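Local coordinates for fatty acid/retinol binding protein protein 7, isoform A, confirmed BY transcript evidence (Caenorhabditis elegans, PDB 2W9Y) that probably binds fatty acids such as oleic acid, and retinoids, as a secreted, all-helical lipid carrier of the nematode fatty-acid and retinol-binding family, at residues A[25-30]-A[60-65]; A[75-80]-A[86-91]. All blocks are in the same frame, centred on the assembly; numbering follows the deposited sequence.

Contact 1: residues A[25-30]-A[60-65]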
loop_
_atom_site.group_PDB
_atom_site.type_symbol
_atom_site.label_atom_id
_atom_site.label_comp_id
_atom_site.label_asym_id
_atom_site.label_seq_id
_atom_site.Cartn_x
_atom_site.Cartn_y
_atom_site.Cartn_z
ATOM N N SER A 25 3.799 9.638 5.268
ATOM C CA SER A 25 4.349 10.601 6.230
ATOM C C SER A 25 5.063 11.770 5.590
ATOM O O SER A 25 5.072 12.896 6.130
ATOM C CB SER A 25 5.386 9.895 7.113
ATOM O OG SER A 25 4.720 9.135 8.087
ATOM N N SER A 26 5.673 11.505 4.453
ATOM C CA SER A 26 6.505 12.469 3.790
ATOM C C SER A 26 5.671 13.525 3.074
ATOM O O SER A 26 6.215 14.590 2.770
ATOM C CB SER A 26 7.463 11.789 2.799
ATOM O OG SER A 26 6.858 11.565 1.519
ATOM N N ILE A 27 4.392 13.245 2.762
ATOM C CA ILE A 27 3.576 14.113 1.915
ATOM C C ILE A 27 3.383 15.446 2.626
ATOM O O ILE A 27 2.850 15.480 3.735
ATOM C CB ILE A 27 2.141 13.521 1.694
ATOM C CG1 ILE A 27 2.183 12.170 0.975
ATOM C CG2 ILE A 27 1.251 14.455 0.872
ATOM C CD1 ILE A 27 3.166 12.136 -0.177
ATOM N N THR A 28 3.794 16.533 1.977
ATOM C CA THR A 28 3.636 17.890 2.522
ATOM C C THR A 28 2.252 18.430 2.201
ATOM O O THR A 28 1.487 17.833 1.419
ATOM C CB THR A 28 4.667 18.850 1.877
ATOM O OG1 THR A 28 4.459 18.856 0.459
ATOM C CG2 THR A 28 6.111 18.458 2.160
ATOM N N ALA A 29 1.928 19.607 2.744
ATOM C CA ALA A 29 0.585 20.112 2.578
ATOM C C ALA A 29 0.376 20.476 1.121
ATOM O O ALA A 29 -0.773 20.370 0.611
ATOM C CB ALA A 29 0.347 21.363 3.467
ATOM N N ASP A 30 1.442 20.914 0.445
ATOM C CA ASP A 30 1.250 21.268 -0.994
ATOM C C ASP A 30 1.289 20.043 -1.936
ATOM O O ASP A 30 0.760 20.110 -3.067
ATOM C CB ASP A 30 2.248 22.317 -1.479
ATOM C CG ASP A 30 3.659 21.810 -1.483
ATOM O OD1 ASP A 30 4.168 21.529 -0.401
ATOM O OD2 ASP A 30 4.269 21.652 -2.569
ATOM N N PRO A 60 7.624 16.248 -10.194
ATOM C CA PRO A 60 8.621 15.217 -10.468
ATOM C C PRO A 60 9.038 14.529 -9.221
ATOM O O PRO A 60 9.117 13.292 -9.209
ATOM C CB PRO A 60 9.781 16.015 -11.045
ATOM C CG PRO A 60 9.038 17.008 -11.915
ATOM C CD PRO A 60 7.797 17.413 -11.096
ATOM N N GLU A 61 9.318 15.304 -8.177
ATOM C CA GLU A 61 9.879 14.730 -6.958
ATOM C C GLU A 61 8.911 13.853 -6.230
ATOM O O GLU A 61 9.293 12.825 -5.685
ATOM C CB GLU A 61 10.306 15.864 -6.007
ATOM C CG GLU A 61 11.494 16.622 -6.528
ATOM C CD GLU A 61 12.728 15.839 -6.274
ATOM O OE1 GLU A 61 12.567 14.782 -5.594
ATOM O OE2 GLU A 61 13.824 16.256 -6.711
ATOM N N LEU A 62 7.647 14.275 -6.188
ATOM C CA LEU A 62 6.622 13.420 -5.672
ATOM C C LEU A 62 6.538 12.093 -6.445
ATOM O O LEU A 62 6.390 11.014 -5.828
ATOM C CB LEU A 62 5.260 14.157 -5.716
ATOM C CG LEU A 62 4.114 13.577 -4.933
ATOM C CD1 LEU A 62 4.584 13.328 -3.484
ATOM C CD2 LEU A 62 2.868 14.507 -5.034
ATOM N N GLY A 63 6.586 12.159 -7.780
ATOM C CA GLY A 63 6.500 10.940 -8.605
ATOM C C GLY A 63 7.701 10.006 -8.404
ATOM O O GLY A 63 7.575 8.773 -8.412
ATOM N N LYS A 64 8.863 10.599 -8.238
ATOM C CA LYS A 64 10.075 9.826 -7.891
ATOM C C LYS A 64 9.850 9.035 -6.577
ATOM O O LYS A 64 10.161 7.824 -6.485
ATOM C CB LYS A 64 11.317 10.752 -7.762
ATOM C CG LYS A 64 12.516 10.067 -7.150
ATOM C CD LYS A 64 13.674 11.002 -6.770
ATOM C CE LYS A 64 13.482 11.578 -5.354
ATOM N NZ LYS A 64 13.925 10.519 -4.377
ATOM N N ARG A 65 9.346 9.734 -5.556
ATOM C CA ARG A 65 9.055 9.066 -4.266
ATOM C C ARG A 65 7.973 7.952 -4.386
ATOM O O ARG A 65 8.126 6.843 -3.811
ATOM C CB ARG A 65 8.690 10.103 -3.185
ATOM C CG ARG A 65 9.846 10.925 -2.581
ATOM C CD ARG A 65 9.217 11.671 -1.358
ATOM N NE ARG A 65 8.934 12.978 -1.828
ATOM C CZ ARG A 65 7.985 13.793 -1.427
ATOM N NH1 ARG A 65 7.078 13.478 -0.497
ATOM N NH2 ARG A 65 7.977 14.973 -2.007
#

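Contact 2: residues A[75-80]-A[86-91]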
loop_
_atom_site.group_PDB
_atom_site.type_symbol
_atom_site.label_atom_id
_atom_site.label_comp_id
_atom_site.label_asym_id
_atom_site.label_seq_id
_atom_site.Cartn_x
_atom_site.Cartn_y
_atom_site.Cartn_z
ATOM N N LYS A 75 10.380 -6.283 -4.154
ATOM C CA LYS A 75 11.322 -7.188 -3.500
ATOM C C LYS A 75 10.507 -8.177 -2.671
ATOM O O LYS A 75 10.912 -9.323 -2.475
ATOM C CB LYS A 75 12.283 -6.384 -2.601
ATOM C CG LYS A 75 13.258 -7.274 -1.901
ATOM C CD LYS A 75 14.576 -6.604 -1.499
ATOM C CE LYS A 75 15.577 -7.694 -1.096
ATOM N NZ LYS A 75 16.439 -8.309 -2.171
ATOM N N ARG A 76 9.362 -7.723 -2.174
ATOM C CA ARG A 76 8.614 -8.504 -1.184
ATOM C C ARG A 76 8.037 -9.745 -1.858
ATOM O O ARG A 76 7.597 -10.653 -1.206
ATOM C CB ARG A 76 7.467 -7.652 -0.611
ATOM C CG ARG A 76 8.015 -6.484 0.307
ATOM C CD ARG A 76 6.956 -5.490 0.612
ATOM N NE ARG A 76 7.520 -4.396 1.490
ATOM C CZ ARG A 76 7.575 -4.445 2.830
ATOM N NH1 ARG A 76 7.059 -5.463 3.551
ATOM N NH2 ARG A 76 8.123 -3.411 3.490
ATOM N N LEU A 77 7.943 -9.734 -3.174
ATOM C CA LEU A 77 7.349 -10.918 -3.852
ATOM C C LEU A 77 8.382 -12.011 -4.194
ATOM O O LEU A 77 8.026 -13.170 -4.563
ATOM C CB LEU A 77 6.588 -10.497 -5.128
ATOM C CG LEU A 77 5.492 -9.437 -4.964
ATOM C CD1 LEU A 77 4.866 -9.068 -6.299
ATOM C CD2 LEU A 77 4.442 -10.019 -4.094
ATOM N N ASP A 78 9.644 -11.683 -4.086
ATOM C CA ASP A 78 10.698 -12.639 -4.556
ATOM C C ASP A 78 10.709 -14.006 -3.882
ATOM O O ASP A 78 10.671 -14.101 -2.641
ATOM C CB ASP A 78 12.134 -12.018 -4.443
ATOM C CG ASP A 78 12.390 -10.904 -5.485
ATOM O OD1 ASP A 78 11.618 -10.765 -6.486
ATOM O OD2 ASP A 78 13.386 -10.131 -5.301
ATOM N N GLY A 79 10.789 -15.080 -4.694
ATOM C CA GLY A 79 10.925 -16.413 -4.121
ATOM C C GLY A 79 9.710 -17.090 -3.537
ATOM O O GLY A 79 9.776 -18.305 -3.189
ATOM N N LEU A 80 8.596 -16.336 -3.467
ATOM C CA LEU A 80 7.342 -16.850 -2.950
ATOM C C LEU A 80 6.684 -17.876 -3.873
ATOM O O LEU A 80 6.855 -17.780 -5.083
ATOM C CB LEU A 80 6.352 -15.713 -2.642
ATOM C CG LEU A 80 6.710 -14.658 -1.580
ATOM C CD1 LEU A 80 5.605 -13.573 -1.456
ATOM C CD2 LEU A 80 6.942 -15.350 -0.215
ATOM N N GLU A 86 -0.109 -14.917 -4.789
ATOM C CA GLU A 86 -1.562 -14.527 -4.914
ATOM C C GLU A 86 -2.048 -13.732 -3.683
ATOM O O GLU A 86 -2.796 -12.709 -3.784
ATOM C CB GLU A 86 -2.402 -15.785 -5.056
ATOM C CG GLU A 86 -3.893 -15.589 -4.873
ATOM C CD GLU A 86 -4.695 -16.879 -5.214
ATOM O OE1 GLU A 86 -4.630 -17.880 -4.450
ATOM O OE2 GLU A 86 -5.395 -16.893 -6.246
ATOM N N TYR A 87 -1.666 -14.221 -2.511
ATOM C CA TYR A 87 -1.992 -13.544 -1.263
ATOM C C TYR A 87 -1.367 -12.165 -1.175
ATOM O O TYR A 87 -2.045 -11.164 -0.847
ATOM C CB TYR A 87 -1.533 -14.421 -0.055
ATOM C CG TYR A 87 -1.893 -13.739 1.275
ATOM C CD1 TYR A 87 -3.198 -13.796 1.809
ATOM C CD2 TYR A 87 -0.936 -12.972 1.979
ATOM C CE1 TYR A 87 -3.529 -13.073 3.007
ATOM C CE2 TYR A 87 -1.252 -12.269 3.122
ATOM C CZ TYR A 87 -2.559 -12.356 3.640
ATOM O OH TYR A 87 -2.829 -11.651 4.783
ATOM N N ALA A 88 -0.063 -12.086 -1.433
ATOM C CA ALA A 88 0.617 -10.787 -1.353
ATOM C C ALA A 88 0.063 -9.693 -2.306
ATOM O O ALA A 88 -0.009 -8.540 -1.923
ATOM C CB ALA A 88 2.099 -10.953 -1.594
ATOM N N LYS A 89 -0.302 -10.072 -3.534
ATOM C CA LYS A 89 -0.955 -9.137 -4.478
ATOM C C LYS A 89 -2.313 -8.658 -3.963
ATOM O O LYS A 89 -2.659 -7.517 -4.164
ATOM C CB LYS A 89 -1.160 -9.795 -5.844
ATOM C CG LYS A 89 0.192 -10.020 -6.476
ATOM C CD LYS A 89 0.070 -10.749 -7.800
ATOM C CE LYS A 89 1.359 -10.690 -8.570
ATOM N NZ LYS A 89 1.182 -11.448 -9.843
ATOM N N LYS A 90 -3.050 -9.526 -3.291
ATOM C CA LYS A 90 -4.306 -9.076 -2.619
ATOM C C LYS A 90 -4.011 -8.110 -1.469
ATOM O O LYS A 90 -4.778 -7.139 -1.277
ATOM C CB LYS A 90 -5.088 -10.249 -2.065
ATOM C CG LYS A 90 -5.808 -11.068 -3.163
ATOM C CD LYS A 90 -5.978 -12.559 -2.731
ATOM C CE LYS A 90 -7.270 -12.832 -1.994
ATOM N NZ LYS A 90 -7.283 -14.276 -1.432
ATOM N N LEU A 91 -2.923 -8.372 -0.725
ATOM C CA LEU A 91 -2.547 -7.490 0.360
ATOM C C LEU A 91 -2.191 -6.089 -0.220
ATOM O O LEU A 91 -2.734 -5.070 0.223
ATOM C CB LEU A 91 -1.426 -8.127 1.178
ATOM C CG LEU A 91 -0.899 -7.350 2.400
ATOM C CD1 LEU A 91 -0.153 -8.314 3.323
ATOM C CD2 LEU A 91 0.063 -6.172 2.000
#

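Contact 1: residues A[25-30]-A[60-65]
The guanidinium of Arg65 has Ser26 OG at its edge and Leu62 CD1 over one face, 3.7 Å above the plane and offset toward the rim. Arg65 NH1 donates to Ser26 OG at 2.8 Å, a bond of ordinary length, bent to 147° at the hydrogen. The oxygen sits 13° out of the guanidinium plane. The chain of Arg65 bends at chi3 (-99°), which turns the flat group across the gap. Ser26 OG also donates to Phe23 O, while Arg65 NH2 forms a salt bridge with Glu31 OE2; the guanidinium is thus held from both Ser26 and Glu31. In this all-helical fold the contact joins the C-terminal part of helix 18-26, and the chain that follows it toward helix 32-39, with the first turns of helix 60-75. Beside the polar pair, Ile27 CD1 meets Leu62 CD1 at 3.8 Å, the two side chains crossing at about a right angle, and both also touch Leu35 of helix 32-39. A leucine in place of Arg65 would probably leave Glu31 without its cationic mate and Ser26 OG without this donor. Ile27 CD1 approaches Arg65 NH1 obliquely at 4.1 Å.

Contact 2: residues A[75-80]-A[86-91]
Two overlapping beta turns carry the chain from helix 60-75 to helix 82-104, a tight connection between consecutive helices that folds back on the helix it leads into. The first turn, type I, runs from Lys75 to Asp78 and is closed by Asp78 N to Lys75 O at 3.1 Å. The second, type II, spans Leu77 to Leu80; its closing bond, Leu80 N to Leu77 O, is weak at 3.4 Å, and Gly79 supplies the positive phi (77°) that this turn requires.

Leu77, at the overlap of the turns, does most of the touching: its CD2 comes within 3.6 Å of Ala88 CB, and the alpha carbons of this pair are 7.2 Å apart, the nearest across the two segments. With CG anti to the carbonyl carbon (chi1 -55°), the isobutyl group reaches across to the helix. The other methyl, Leu77 CD1, passes Lys89 CE at 4.5 Å, a loose contact with the aliphatic part of the lysine. Leu80 CD1 reaches the same alanine methyl more distantly, at 4.4 Å from Ala88 CB, and its side chain also packs on Ala130, Leu131 and Asn134 of helix 125-134.

Asn134 ND2 further bonds the carbonyl oxygens of Arg76 and Asp78, tying the turn to that third helix. Between the two segments themselves the contact is made by carbon atoms alone, mostly leucine and alanine methyls, with the lysine contributing its aliphatic chain. The segments therefore meet by van der Waals packing, which is non-directional, and polar ties of the turn go instead to Asn134.

Overall arrangement
Contacts 1 and 2 lie on opposite sides of the chain's centre, with their own centres about 26 Å apart and their nearest atoms about 12 Å apart. Helix 60-75 relates them: its beginning takes part in contact 1, whereas 75-80, the connection that follows its far end, enters contact 2. Both are partly buried and neither is wholly core or surface. Contact 1 joins parts distant in sequence and combines a buried aliphatic pair with a partly exposed arginine-serine bond, the arginine's charge being met by Glu31, outside the two segments. Contact 2 is local, bringing a turn against the very next helix; its one buried touching residue is an alanine, and carbon atoms alone make it.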